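Aldehyde dehydrogenase (Bartonella henselae, PDB 3I44) probably oxidises aldehydes to carboxylic acids with NAD(P)+ as electron acceptor. Local coordinates at residues S130-R133 against N134-A138; A204-F207 against A208-D212; D352-Q355 against D356-S360; F296-S299 against G300-N304; M309-E312 against Q313-D317. The protein carries 1 engineered substitution. All coordinates share one frame; numbering follows the deposited sequence. Where two conformers were deposited one is given.

In the fold
Along the chain the order is contact 1, 2, 4, 5, 3. Contacts 1 and 2 lie on helices 117-141 and 202-213, which both pack on helix 174-188; their centres are about 19 Å apart and their nearest atoms about 5 Å. Helix 202-213 belongs to a beta-alpha-beta unit of one seven-stranded mixed sheet, whereas contact 5 leaves strand 308-312 of another, with about 47 Å between the centres of contacts 2 and 5. Contact 3, on helix 348-363, has its centre about 16 Å from that of contact 4. Contact 4, about 10 Å from the chain centre, lies in the loop leading to strand 308-312; through Tyr297 this loop, with its probable catalytic cysteine, adjoins helix 117-141 of contact 1.

Contact 1: S130-R133 against N134-A138; sequences SHIR and NFIKA
Phe135 lays its ring back against the preceding helical turn: CD2 comes within 3.1 Å of His131 O, approaching obliquely, while CA of Ile132 sits at the ring's edge. With CG anti to the carbonyl carbon (chi1 -75°), the CD2-CE2 edge of the ring lies beside the preceding turn, where CE2 also meets His131 CB at 4.2 Å. Ile132 and Ile136 make the apolar side-chain pair, one turn apart, with CG2 of Ile132 touching CD1 of Ile136 at 4.0 Å. These residues face other helices: His131 and Phe135 rest on helix 174-188, and Ile132 and Ile136 on helix 84-100.

All of this happens in the interior of the long helix 117-141, which is alpha-helical here. The amides of Asn134, Phe135, Ile136 and Lys137 each donate to the carbonyl four residues back, the straightest bond running from Lys137 N to Arg133 O at 3.0 Å (173°).

The remaining contacts are polar and centre on Asn134. Its CB and CG fold over Ser130 O, and ND2 lies 3.1 Å from Ser130 O, but the angle is too poor for a hydrogen bond. ND2 instead donates weakly to a water at 3.4 Å. The same water is hydrogen-bonded to His131 ND1 at 3.2 Å, linking the imidazole and the amide across a single turn.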
# COMPACT_ATOMS: atom_id res chain seq x y z
N SER A 130 -18.68 -7.69 17.75
CA SER A 130 -18.81 -6.26 17.44
C SER A 130 -18.21 -5.92 16.06
O SER A 130 -18.78 -5.15 15.28
CB SER A 130 -18.16 -5.41 18.52
OG SER A 130 -18.16 -4.06 18.14
N HIS A 131 -17.06 -6.49 15.74
CA HIS A 131 -16.48 -6.29 14.41
C HIS A 131 -17.37 -6.89 13.31
O HIS A 131 -17.63 -6.24 12.33
CB HIS A 131 -15.09 -6.91 14.31
CG HIS A 131 -14.06 -6.21 15.15
ND1 HIS A 131 -14.14 -4.87 15.45
CD2 HIS A 131 -12.91 -6.65 15.70
CE1 HIS A 131 -13.10 -4.53 16.18
NE2 HIS A 131 -12.34 -5.59 16.34
N ILE A 132 -17.86 -8.10 13.51
CA ILE A 132 -18.75 -8.70 12.55
C ILE A 132 -19.94 -7.77 12.27
O ILE A 132 -20.23 -7.49 11.11
CB ILE A 132 -19.26 -10.08 12.99
CG1 ILE A 132 -18.10 -11.09 13.01
CG2 ILE A 132 -20.32 -10.52 12.01
CD1 ILE A 132 -18.36 -12.40 13.69
N ARG A 133 -20.60 -7.29 13.32
CA ARG A 133 -21.76 -6.39 13.15
C ARG A 133 -21.39 -5.09 12.43
O ARG A 133 -22.20 -4.57 11.66
CB ARG A 133 -22.41 -6.05 14.51
CG ARG A 133 -22.99 -7.27 15.24
CD ARG A 133 -23.84 -6.88 16.48
NE ARG A 133 -23.20 -5.82 17.24
CZ ARG A 133 -22.40 -6.04 18.27
NH1 ARG A 133 -22.17 -7.28 18.68
NH2 ARG A 133 -21.82 -5.00 18.86
N ASN A 134 -20.21 -4.56 12.73
CA ASN A 134 -19.80 -3.33 12.10
C ASN A 134 -19.47 -3.51 10.59
O ASN A 134 -19.72 -2.59 9.78
CB ASN A 134 -18.67 -2.67 12.87
CG ASN A 134 -19.16 -2.00 14.16
OD1 ASN A 134 -20.20 -1.37 14.20
ND2 ASN A 134 -18.37 -2.10 15.21
N PHE A 135 -18.98 -4.69 10.22
CA PHE A 135 -18.81 -5.03 8.80
C PHE A 135 -20.18 -5.16 8.10
O PHE A 135 -20.37 -4.67 7.01
CB PHE A 135 -18.03 -6.35 8.62
CG PHE A 135 -16.54 -6.19 8.89
CD1 PHE A 135 -15.79 -5.28 8.17
CD2 PHE A 135 -15.92 -6.92 9.86
CE1 PHE A 135 -14.44 -5.15 8.40
CE2 PHE A 135 -14.57 -6.77 10.11
CZ PHE A 135 -13.83 -5.89 9.38
N ILE A 136 -21.12 -5.82 8.76
CA ILE A 136 -22.49 -5.92 8.25
C ILE A 136 -23.09 -4.55 7.96
O ILE A 136 -23.57 -4.33 6.85
CB ILE A 136 -23.38 -6.72 9.21
CG1 ILE A 136 -23.05 -8.21 9.09
CG2 ILE A 136 -24.88 -6.46 8.92
CD1 ILE A 136 -23.58 -9.03 10.24
N LYS A 137 -23.06 -3.65 8.94
CA LYS A 137 -23.54 -2.29 8.75
C LYS A 137 -22.82 -1.60 7.58
O LYS A 137 -23.48 -1.01 6.71
CB LYS A 137 -23.41 -1.44 10.01
CG LYS A 137 -23.82 0.05 9.77
CD LYS A 137 -23.88 0.87 11.05
CE LYS A 137 -24.36 2.31 10.75
NZ LYS A 137 -23.81 3.24 11.80
N ALA A 138 -21.49 -1.68 7.56
CA ALA A 138 -20.71 -1.07 6.47
C ALA A 138 -21.11 -1.66 5.12
O ALA A 138 -21.31 -0.93 4.17
CB ALA A 138 -19.17 -1.21 6.70
O HOH W 1 -15.32 -2.42 13.68

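Contact 2: A204-F207 against A208-D212; sequences AMLF and AEILD
Ala204 begins the series through its carbonyl, which takes the amide of Ala208 at 2.8 Å (N to O). Met205 does the same for Glu209, and its O also has the methyl CB of Ala208 3.2 Å away, a close fit along the backbone. Leu206 accepts from Ile210 N and reaches further with its side chain: CG lies 4.4 Å from Ile210 CD1, and CD1 lies 4.2 Å from Glu209 OE1. That carboxylate oxygen is held in a salt bridge by Arg101, and the leucine methyl lies beside it.

Phe207 meets Leu211 through its ring. With CG anti to the backbone N (chi1 -174°), the ring stands so that Leu211 CD1 comes over one face in a CH-pi contact, 3.7 Å from the ring centroid and displaced toward the rim. The nearest ring atom is CE2, at 3.4 Å from Leu211 CD1. The same two residues are also joined by Leu211 N donating to Phe207 O.

Helix 202-213 is the crossover of a beta-alpha-beta unit between strands 191-195 and 221-223. Ala204, Ala208 and Leu211 rest on strand 221-223, Leu206 and Ile210 meet helix 102-113, and Phe207 packs against helix 174-188.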
# COMPACT_ATOMS: atom_id res chain seq x y z
N ALA A 204 -8.86 -19.83 16.71
CA ALA A 204 -8.98 -19.84 15.24
C ALA A 204 -9.52 -21.15 14.72
O ALA A 204 -10.33 -21.19 13.79
CB ALA A 204 -7.62 -19.52 14.58
N MET A 205 -9.10 -22.25 15.32
CA MET A 205 -9.61 -23.57 14.90
C MET A 205 -11.10 -23.68 15.22
O MET A 205 -11.87 -24.22 14.44
CB MET A 205 -8.80 -24.69 15.56
CG MET A 205 -7.37 -24.65 15.05
SD MET A 205 -6.30 -25.89 15.75
CE MET A 205 -6.90 -27.38 14.92
N LEU A 206 -11.52 -23.17 16.37
CA LEU A 206 -12.97 -23.11 16.69
C LEU A 206 -13.70 -22.17 15.70
O LEU A 206 -14.80 -22.47 15.25
CB LEU A 206 -13.19 -22.68 18.15
CG LEU A 206 -14.63 -22.44 18.65
CD1 LEU A 206 -15.57 -23.67 18.37
CD2 LEU A 206 -14.61 -22.04 20.19
N PHE A 207 -13.08 -21.05 15.34
CA PHE A 207 -13.65 -20.15 14.34
C PHE A 207 -13.83 -20.90 13.03
O PHE A 207 -14.87 -20.76 12.35
CB PHE A 207 -12.79 -18.91 14.15
CG PHE A 207 -13.40 -17.88 13.25
CD1 PHE A 207 -14.38 -17.03 13.73
CD2 PHE A 207 -13.00 -17.77 11.94
CE1 PHE A 207 -14.96 -16.06 12.90
CE2 PHE A 207 -13.57 -16.81 11.10
CZ PHE A 207 -14.54 -15.95 11.60
N ALA A 208 -12.85 -21.74 12.70
CA ALA A 208 -12.97 -22.63 11.54
C ALA A 208 -14.20 -23.50 11.64
O ALA A 208 -14.92 -23.65 10.66
CB ALA A 208 -11.71 -23.50 11.36
N GLU A 209 -14.43 -24.11 12.80
CA GLU A 209 -15.64 -24.92 13.01
C GLU A 209 -16.91 -24.10 12.87
O GLU A 209 -17.93 -24.61 12.43
CB GLU A 209 -15.66 -25.56 14.39
CG GLU A 209 -14.60 -26.62 14.62
CD GLU A 209 -14.68 -27.19 16.04
OE1 GLU A 209 -15.79 -27.43 16.54
OE2 GLU A 209 -13.66 -27.36 16.70
N ILE A 210 -16.89 -22.85 13.34
CA ILE A 210 -18.03 -21.95 13.15
C ILE A 210 -18.35 -21.79 11.66
O ILE A 210 -19.51 -21.96 11.26
CB ILE A 210 -17.81 -20.63 13.87
CG1 ILE A 210 -17.87 -20.90 15.38
CG2 ILE A 210 -18.90 -19.56 13.51
CD1 ILE A 210 -17.25 -19.80 16.27
N LEU A 211 -17.32 -21.57 10.84
CA LEU A 211 -17.49 -21.31 9.41
C LEU A 211 -17.97 -22.58 8.69
O LEU A 211 -18.78 -22.54 7.79
CB LEU A 211 -16.19 -20.80 8.76
CG LEU A 211 -16.12 -19.27 8.65
CD1 LEU A 211 -16.27 -18.60 10.03
CD2 LEU A 211 -14.82 -18.85 7.97
N ASP A 212 -17.49 -23.71 9.16
CA ASP A 212 -17.89 -24.98 8.60
C ASP A 212 -19.37 -25.25 8.88
O ASP A 212 -20.09 -25.67 8.01
CB ASP A 212 -17.02 -26.05 9.22
CG ASP A 212 -17.32 -27.42 8.67
OD1 ASP A 212 -17.27 -27.62 7.46
OD2 ASP A 212 -17.58 -28.30 9.49

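Contact 3: D352-Q355 against D356-S360; sequences DKIQ and DLIQS
Ile354 and Ile358 meet one helical turn apart and in nearly the same conformation. In both, CG1 is anti to the carbonyl carbon, and in Ile358 (chi1 -73°) this carries CD1 back along the helix to within 3.8 Å of Ile354 CG2. Ile358 N donates to Ile354 O at 2.8 Å. Gln355 is bent at its second torsion (chi2 -61°), which brings NE2 to 4.4 Å from Ile358 CD1, while its OE1 accepts from the amide of Gly374.

Asp356 turns the other way: its CG, opposite the backbone N, leads the carboxylate off the helix surface. There OD2 accepts from a water at 3.0 Å, and that water also donates to Lys353 O at 2.7 Å. Further on, Ser360 OG bends back to donate to Leu357 O.

Lys353 O therefore accepts two donors, the water and Leu357 N, and the latter bond (3.1 Å, 146°) is the least straight of the four backbone bonds joining 352-355 to 356-360. OD2 also forms a salt bridge with Arg398, which ties helix 348-363 to its surroundings and probably offsets the charge of Asp356, while the water bridges the carboxylate to the helix's own backbone; on the isoleucine side the contact is apolar.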
# COMPACT_ATOMS: atom_id res chain seq x y z
N ASP A 352 10.35 -13.88 29.60
CA ASP A 352 11.78 -13.59 29.71
C ASP A 352 12.12 -12.21 29.10
O ASP A 352 12.89 -11.46 29.69
CB ASP A 352 12.65 -14.71 29.10
CG ASP A 352 12.54 -16.05 29.88
OD1 ASP A 352 12.21 -16.05 31.09
OD2 ASP A 352 12.75 -17.12 29.26
N LYS A 353 11.52 -11.87 27.95
CA LYS A 353 11.75 -10.56 27.31
C LYS A 353 11.31 -9.42 28.24
O LYS A 353 11.98 -8.39 28.33
CB LYS A 353 11.01 -10.44 25.96
CG LYS A 353 11.75 -11.09 24.76
CD LYS A 353 10.79 -11.50 23.60
CE LYS A 353 10.06 -10.28 22.95
NZ LYS A 353 9.12 -10.68 21.82
N ILE A 354 10.18 -9.61 28.92
CA ILE A 354 9.64 -8.56 29.79
C ILE A 354 10.53 -8.39 31.02
O ILE A 354 10.86 -7.25 31.43
CB ILE A 354 8.17 -8.86 30.20
CG1 ILE A 354 7.24 -8.83 28.98
CG2 ILE A 354 7.72 -7.81 31.28
CD1 ILE A 354 5.86 -9.57 29.16
N GLN A 355 10.93 -9.52 31.60
CA GLN A 355 11.85 -9.46 32.76
C GLN A 355 13.12 -8.71 32.40
O GLN A 355 13.61 -7.88 33.18
CB GLN A 355 12.21 -10.86 33.28
CG GLN A 355 11.04 -11.64 33.83
CD GLN A 355 10.41 -10.94 35.01
OE1 GLN A 355 11.10 -10.59 35.94
NE2 GLN A 355 9.09 -10.72 34.96
N ASP A 356 13.65 -8.99 31.22
CA ASP A 356 14.88 -8.33 30.76
C ASP A 356 14.67 -6.82 30.65
O ASP A 356 15.53 -6.00 31.03
CB ASP A 356 15.32 -8.92 29.42
CG ASP A 356 16.57 -8.26 28.89
OD1 ASP A 356 17.65 -8.39 29.54
OD2 ASP A 356 16.49 -7.62 27.81
N LEU A 357 13.50 -6.43 30.14
CA LEU A 357 13.22 -5.01 29.92
C LEU A 357 13.00 -4.32 31.27
O LEU A 357 13.48 -3.20 31.48
CB LEU A 357 12.03 -4.82 28.93
CG LEU A 357 12.47 -4.73 27.43
CD1 LEU A 357 11.35 -5.07 26.45
CD2 LEU A 357 13.08 -3.36 27.08
N ILE A 358 12.30 -5.00 32.20
CA ILE A 358 12.14 -4.46 33.57
C ILE A 358 13.53 -4.25 34.24
O ILE A 358 13.87 -3.15 34.71
CB ILE A 358 11.25 -5.38 34.43
CG1 ILE A 358 9.78 -5.25 33.99
CG2 ILE A 358 11.33 -4.99 35.91
CD1 ILE A 358 8.90 -6.35 34.54
N GLN A 359 14.36 -5.29 34.22
CA GLN A 359 15.73 -5.19 34.72
C GLN A 359 16.49 -4.03 34.06
O GLN A 359 17.17 -3.25 34.77
CB GLN A 359 16.48 -6.53 34.56
CG GLN A 359 17.82 -6.57 35.30
CD GLN A 359 17.63 -6.41 36.81
OE1 GLN A 359 16.93 -7.19 37.44
NE2 GLN A 359 18.24 -5.38 37.37
N SER A 360 16.33 -3.84 32.75
CA SER A 360 16.95 -2.70 32.04
C SER A 360 16.53 -1.35 32.61
O SER A 360 17.35 -0.38 32.66
CB SER A 360 16.66 -2.73 30.53
OG SER A 360 15.44 -2.07 30.16
O HOH W 2 13.84 -7.99 26.37

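Contact 4: F296-S299 against G300-N304; sequences FYNS and GQSCN
The loop 297-304, just past helix 287-296, matches the active-site cysteine signature of aldehyde dehydrogenases; by family likeness Cys303 corresponds to their nucleophile. Asn298 and Gln301 hold its turn together. Asn298, Ser299 and Gly300 all have positive phi, so the chain winds in the left-handed sense: Gly300 N donates to Tyr297 O, and the amide of Gln301 then donates to Asn298 O, both at 3.0 Å. At Gly300 phi is 80°, a backbone conformation that glycine readily adopts.

Asn298 O is gripped twice. Besides Gln301 N it accepts from Gln301 NE2 at 3.1 Å, and the two donors come from opposite faces of the carbonyl plane. The first torsion of Gln301 (chi1 -57°) places CG beside its backbone N, 3.3 Å from Asn298 O, and the extended chain beyond CG carries NE2 to that oxygen. Gln301 is itself the centre of an inverse gamma turn, closed by a weak bond from Ser302 N to Gly300 O.

Neighbouring loops brace the turn: Ser302 OG is bonded to Trp173 NE1 and Ser299 OG to Gly343 O, while Asn172 pairs with both Asn298 and Gln301. The return bond between those two runs from Asn298 ND2 to Gln301 O at 2.9 Å, rather bent at 134°, with the donor well above the carbonyl plane.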
# COMPACT_ATOMS: atom_id res chain seq x y z
N PHE A 296 -2.34 -1.78 32.01
CA PHE A 296 -2.23 -3.15 32.50
C PHE A 296 -3.26 -4.11 31.91
O PHE A 296 -3.14 -5.33 32.07
CB PHE A 296 -2.34 -3.19 34.03
CG PHE A 296 -1.28 -2.34 34.76
CD1 PHE A 296 0.00 -2.17 34.23
CD2 PHE A 296 -1.59 -1.73 35.97
CE1 PHE A 296 0.97 -1.38 34.91
CE2 PHE A 296 -0.62 -0.97 36.68
CZ PHE A 296 0.64 -0.77 36.13
N TYR A 297 -4.28 -3.56 31.26
CA TYR A 297 -5.34 -4.38 30.68
C TYR A 297 -4.75 -5.39 29.70
O TYR A 297 -3.82 -5.07 28.93
CB TYR A 297 -6.37 -3.48 29.98
CG TYR A 297 -7.65 -4.16 29.58
CD1 TYR A 297 -8.51 -4.68 30.53
CD2 TYR A 297 -8.01 -4.26 28.26
CE1 TYR A 297 -9.71 -5.31 30.15
CE2 TYR A 297 -9.17 -4.87 27.86
CZ TYR A 297 -10.04 -5.38 28.80
OH TYR A 297 -11.22 -5.97 28.37
N ASN A 298 -5.29 -6.59 29.72
CA ASN A 298 -4.74 -7.72 28.94
C ASN A 298 -3.24 -7.92 29.24
O ASN A 298 -2.46 -8.36 28.38
CB ASN A 298 -4.94 -7.48 27.44
CG ASN A 298 -5.00 -8.77 26.63
OD1 ASN A 298 -5.54 -9.79 27.08
ND2 ASN A 298 -4.47 -8.71 25.41
N SER A 299 -2.86 -7.59 30.47
CA SER A 299 -1.48 -7.67 30.96
C SER A 299 -0.51 -6.91 30.07
O SER A 299 0.66 -7.27 29.94
CB SER A 299 -1.06 -9.12 31.14
OG SER A 299 -2.05 -9.84 31.90
N GLY A 300 -1.01 -5.81 29.48
CA GLY A 300 -0.21 -4.95 28.65
C GLY A 300 0.00 -5.45 27.23
O GLY A 300 0.80 -4.85 26.47
N GLN A 301 -0.70 -6.51 26.86
CA GLN A 301 -0.43 -7.20 25.57
C GLN A 301 -1.38 -6.67 24.51
O GLN A 301 -2.23 -7.41 24.00
CB GLN A 301 -0.60 -8.72 25.74
CG GLN A 301 0.32 -9.26 26.85
CD GLN A 301 0.11 -10.71 27.18
OE1 GLN A 301 1.05 -11.49 27.08
NE2 GLN A 301 -1.12 -11.07 27.64
N SER A 302 -1.32 -5.36 24.30
CA SER A 302 -2.14 -4.67 23.37
C SER A 302 -1.23 -3.75 22.59
O SER A 302 -0.51 -2.92 23.17
CB SER A 302 -3.26 -3.89 24.08
OG SER A 302 -4.18 -4.80 24.63
N CYS A 303 -1.26 -3.86 21.27
CA CYS A 303 -0.35 -3.09 20.45
C CYS A 303 -0.53 -1.57 20.63
O CYS A 303 0.44 -0.83 20.52
CB CYS A 303 -0.48 -3.53 18.99
SG CYS A 303 -0.22 -5.36 18.78
N ASN A 304 -1.74 -1.13 20.95
CA ASN A 304 -2.04 0.30 21.14
C ASN A 304 -2.06 0.78 22.60
O ASN A 304 -2.47 1.93 22.88
CB ASN A 304 -3.39 0.65 20.46
CG ASN A 304 -4.60 0.10 21.22
OD1 ASN A 304 -4.49 -0.86 22.02
ND2 ASN A 304 -5.76 0.66 20.93

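Contact 5: M309-E312 against Q313-D317; sequences MLVE and QAIYD
Glu312 O accepts Ile315 N at 3.0 Å at the junction where strand 308-312 of a seven-stranded mixed sheet turns into helix 316-329. This i to i+3 bond, whose donor stands 41° out of the carbonyl plane, holds the turn by its backbone. The Glu312 side chain stretches away from the turn, and its OE2 takes the amide of Ala281, beyond the neighbouring strand 276-279.

Gln313, the next residue, opens the turn and also serves the helix start, since Tyr316 N donates to Gln313 O at 3.0 Å. Its side chain touches Pro413 and Asn415. Tyr316 sends its ring past Val311, CD1 lying 4.4 Å from Val311 CB, and its OH is bonded to Asp392.

Val311 meets the turn with its side chain. Its CG1, anti to the backbone N (chi1 -173°), points at Ile315, the N-cap residue, and the two side chains cross at about a right angle. Ile315 has CG1 in the crowded position between its own N and carbonyl carbon (chi1 56°), which brings that carbon against Val311 CG1. CD1 of Ile315 lies 3.6 Å from Val311 CG1, and the CG1 to CG1 approach of Val311 and Ile315 is tighter still, at 3.4 Å.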
# COMPACT_ATOMS: atom_id res chain seq x y z
N MET A 309 3.37 7.44 29.80
CA MET A 309 2.50 8.45 30.37
C MET A 309 3.30 9.72 30.56
O MET A 309 4.23 9.75 31.39
CB MET A 309 1.89 7.96 31.67
CG MET A 309 0.80 8.89 32.25
SD MET A 309 0.10 8.30 33.83
CE MET A 309 -1.08 7.06 33.34
N LEU A 310 2.93 10.76 29.81
CA LEU A 310 3.64 12.04 29.83
C LEU A 310 2.75 13.00 30.61
O LEU A 310 1.64 13.31 30.18
CB LEU A 310 3.94 12.54 28.41
CG LEU A 310 4.38 11.50 27.35
CD1 LEU A 310 4.59 12.15 26.00
CD2 LEU A 310 5.66 10.75 27.75
N VAL A 311 3.22 13.42 31.78
CA VAL A 311 2.41 14.18 32.74
C VAL A 311 2.91 15.61 32.95
O VAL A 311 4.12 15.85 33.15
CB VAL A 311 2.34 13.46 34.09
CG1 VAL A 311 1.34 14.18 35.04
CG2 VAL A 311 1.92 12.00 33.89
N GLU A 312 1.99 16.56 32.88
CA GLU A 312 2.34 17.95 33.13
C GLU A 312 3.00 18.07 34.53
O GLU A 312 2.61 17.39 35.48
CB GLU A 312 1.11 18.84 32.98
CG GLU A 312 1.39 20.34 33.01
CD GLU A 312 0.20 21.18 32.49
OE1 GLU A 312 0.45 22.29 32.02
OE2 GLU A 312 -0.97 20.72 32.50
N GLN A 313 4.06 18.87 34.62
CA GLN A 313 4.91 18.93 35.84
C GLN A 313 4.08 19.09 37.11
O GLN A 313 4.24 18.32 38.06
CB GLN A 313 5.93 20.08 35.73
CG GLN A 313 6.95 20.11 36.88
CD GLN A 313 7.82 18.88 36.90
OE1 GLN A 313 7.75 18.06 37.82
NE2 GLN A 313 8.64 18.72 35.86
N ALA A 314 3.15 20.05 37.09
CA ALA A 314 2.26 20.32 38.23
C ALA A 314 1.59 19.08 38.84
O ALA A 314 1.35 19.08 40.01
CB ALA A 314 1.18 21.34 37.85
N ILE A 315 1.28 18.03 38.06
CA ILE A 315 0.60 16.85 38.64
C ILE A 315 1.43 15.56 38.57
O ILE A 315 0.93 14.44 38.77
CB ILE A 315 -0.81 16.61 38.04
CG1 ILE A 315 -0.72 16.47 36.53
CG2 ILE A 315 -1.80 17.77 38.45
CD1 ILE A 315 -1.81 15.62 35.92
N TYR A 316 2.73 15.73 38.33
CA TYR A 316 3.66 14.60 38.21
C TYR A 316 3.74 13.77 39.50
O TYR A 316 3.64 12.54 39.47
CB TYR A 316 5.03 15.14 37.80
CG TYR A 316 6.08 14.10 37.54
CD1 TYR A 316 5.80 12.97 36.76
CD2 TYR A 316 7.38 14.24 38.06
CE1 TYR A 316 6.78 12.02 36.52
CE2 TYR A 316 8.37 13.29 37.81
CZ TYR A 316 8.06 12.18 37.04
OH TYR A 316 9.02 11.24 36.80
N ASP A 317 3.91 14.43 40.65
CA ASP A 317 3.94 13.69 41.93
C ASP A 317 2.63 12.95 42.17
O ASP A 317 2.63 11.77 42.57
CB ASP A 317 4.27 14.63 43.12
CG ASP A 317 5.74 15.05 43.14
OD1 ASP A 317 6.60 14.42 42.48
OD2 ASP A 317 6.04 16.05 43.84